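Local coordinates for protein type I site-specific restriction-modification system, R (Restriction) subunit (Vibrio vulnificus, PDB 3H1T) that is probably the ATP-dependent motor and DNA-cleaving subunit of a type I restriction enzyme, present as a fragment thought to bind ATP and DNA, at residues 22-27 with 94-99. Sequence-based numbering, arbitrary orientation.
Sequences MALNEA and KPENSP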
loop_
_atom_site.group_PDB
_atom_site.type_symbol
_atom_site.label_atom_id
_atom_site.label_comp_id
_atom_site.label_asym_id
_atom_site.label_seq_id
_atom_site.Cartn_x
_atom_site.Cartn_y
_atom_site.Cartn_z
HETATM N N MSE A 22 11.776 -33.660 -32.137
HETATM C CA MSE A 22 13.138 -33.793 -31.638
HETATM C C MSE A 22 13.260 -32.529 -30.780
HETATM O O MSE A 22 14.083 -32.426 -29.863
HETATM C CB MSE A 22 14.153 -33.761 -32.803
HETATM C CG MSE A 22 14.642 -35.119 -33.322
HETATM SE SE MSE A 22 15.315 -36.378 -31.964
HETATM C CE MSE A 22 13.619 -37.275 -31.704
ATOM N N ALA A 23 12.385 -31.581 -31.109
ATOM C CA ALA A 23 12.297 -30.283 -30.465
ATOM C C ALA A 23 12.090 -30.403 -28.962
ATOM O O ALA A 23 11.321 -31.254 -28.492
ATOM C CB ALA A 23 11.168 -29.490 -31.086
ATOM N N LEU A 24 12.805 -29.562 -28.216
ATOM C CA LEU A 24 12.719 -29.564 -26.768
ATOM C C LEU A 24 11.681 -28.628 -26.181
ATOM O O LEU A 24 11.471 -27.498 -26.653
ATOM C CB LEU A 24 14.077 -29.228 -26.146
ATOM C CG LEU A 24 15.292 -30.153 -26.316
ATOM C CD1 LEU A 24 16.440 -29.521 -25.555
ATOM C CD2 LEU A 24 15.012 -31.566 -25.793
ATOM N N ASN A 25 11.044 -29.152 -25.136
ATOM C CA ASN A 25 10.017 -28.516 -24.309
ATOM C C ASN A 25 10.585 -27.197 -23.808
ATOM O O ASN A 25 11.798 -26.983 -23.873
ATOM C CB ASN A 25 9.753 -29.422 -23.089
ATOM C CG ASN A 25 8.321 -29.808 -22.945
ATOM O OD1 ASN A 25 7.679 -30.162 -23.931
ATOM N ND2 ASN A 25 7.799 -29.762 -21.717
ATOM N N GLU A 26 9.736 -26.306 -23.305
ATOM C CA GLU A 26 10.272 -25.069 -22.762
ATOM C C GLU A 26 11.032 -25.547 -21.538
ATOM O O GLU A 26 12.134 -25.105 -21.243
ATOM C CB GLU A 26 9.165 -24.106 -22.313
ATOM C CG GLU A 26 9.711 -22.977 -21.423
ATOM C CD GLU A 26 8.799 -21.777 -21.347
ATOM O OE1 GLU A 26 8.104 -21.522 -22.354
ATOM O OE2 GLU A 26 8.795 -21.075 -20.305
ATOM N N ALA A 27 10.411 -26.475 -20.825
ATOM C CA ALA A 27 10.980 -27.043 -19.617
ATOM C C ALA A 27 12.239 -27.817 -19.938
ATOM O O ALA A 27 13.224 -27.726 -19.213
ATOM C CB ALA A 27 9.972 -27.948 -18.963
ATOM N N LYS A 94 12.021 -19.713 -23.447
ATOM C CA LYS A 94 11.092 -20.178 -24.448
ATOM C C LYS A 94 11.681 -21.463 -25.000
ATOM O O LYS A 94 12.868 -21.729 -24.826
ATOM C CB LYS A 94 10.929 -19.136 -25.559
ATOM C CG LYS A 94 10.034 -17.961 -25.169
ATOM C CD LYS A 94 8.565 -18.388 -25.050
ATOM C CE LYS A 94 7.693 -17.363 -24.300
ATOM N NZ LYS A 94 7.566 -16.035 -24.965
ATOM N N PRO A 95 10.861 -22.299 -25.651
ATOM C CA PRO A 95 11.401 -23.549 -26.208
ATOM C C PRO A 95 12.506 -23.291 -27.248
ATOM O O PRO A 95 12.454 -22.293 -27.965
ATOM C CB PRO A 95 10.164 -24.214 -26.814
ATOM C CG PRO A 95 9.279 -23.039 -27.145
ATOM C CD PRO A 95 9.425 -22.159 -25.941
ATOM N N GLU A 96 13.500 -24.176 -27.344
ATOM C CA GLU A 96 14.597 -23.975 -28.300
ATOM C C GLU A 96 14.200 -23.680 -29.743
ATOM O O GLU A 96 14.891 -22.939 -30.436
ATOM C CB GLU A 96 15.578 -25.155 -28.285
ATOM C CG GLU A 96 14.955 -26.530 -28.204
ATOM C CD GLU A 96 15.718 -27.559 -29.026
ATOM O OE1 GLU A 96 16.970 -27.482 -29.083
ATOM O OE2 GLU A 96 15.063 -28.448 -29.613
ATOM N N ASN A 97 13.078 -24.226 -30.188
ATOM C CA ASN A 97 12.609 -24.012 -31.559
ATOM C C ASN A 97 12.037 -22.630 -31.869
ATOM O O ASN A 97 11.829 -22.292 -33.035
ATOM C CB ASN A 97 11.567 -25.072 -31.917
ATOM C CG ASN A 97 10.823 -25.588 -30.692
ATOM O OD1 ASN A 97 9.596 -25.485 -30.602
ATOM N ND2 ASN A 97 11.565 -26.157 -29.746
ATOM N N SER A 98 11.769 -21.829 -30.844
ATOM C CA SER A 98 11.213 -20.498 -31.066
ATOM C C SER A 98 12.248 -19.367 -31.029
ATOM O O SER A 98 13.252 -19.442 -30.328
ATOM C CB SER A 98 10.101 -20.218 -30.045
ATOM O OG SER A 98 10.531 -20.457 -28.718
ATOM N N PRO A 99 12.002 -18.298 -31.794
ATOM C CA PRO A 99 12.874 -17.115 -31.888
ATOM C C PRO A 99 13.084 -16.399 -30.542
ATOM O O PRO A 99 12.139 -16.286 -29.756
ATOM C CB PRO A 99 12.139 -16.243 -32.915
ATOM C CG PRO A 99 10.681 -16.683 -32.766
ATOM C CD PRO A 99 10.823 -18.166 -32.667
HETATM O O HOH W 1 15.841 -30.673 -30.763
#
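Lys94 and Glu26 meet where a type I beta turn, Pro95 to Ser98, lies against the residues leading into helix 26-40. The turn follows strand 86-93 of the six-stranded mixed sheet in the N-terminal part of this HsdR fragment. The touching parts run in nearly opposite directions. Glu26 has CG anti to its backbone N (chi1 165°) and an extended chain, which carries Glu26 OE1 to 3.9 Å from Lys94 CA. The charged ends stay apart, with Lys94 NZ 6.1 Å from Glu26 OE1, so any attraction is probably long-range.

Pro95 packs its ring obliquely against the Glu26 side chain through CD. Pro95 CB sits 3.5 Å from Leu24 O.

Glu96 is the main polar link. Glu96 OE2 accepts the backbone N-H of Leu24 at 2.9 Å from Leu24 N, with an N-H...O angle of 152°. The donor comes to the anti side of the carboxylate, 34° out of its plane. A water also donates to Glu96 OE2 and, more weakly, to Met22 O. Glu96 OE2 therefore takes two donors, Leu24 N and the water. The aliphatic part of Glu96 crosses Leu24, with Glu96 CG 3.5 Å from Leu24 CB. Both side chains also touch Thr29 and Tyr33 of helix 26-40.

Asn97 adds a weak hydrogen bond from ND2 to Leu24 O. Asn97 ND2 also lies 3.6 Å from Ala23 CB. Leu24 is thus held at its N-H by Glu96 and, more weakly, at its carbonyl by Asn97.

Ser98 closes the turn without touching residues 22-27. Pro95 O accepts from both Ser98 N and Ser98 OG. Ser98 OG donates to a lone pair of Pro95 O, in the carbonyl plane, at 2.8 Å.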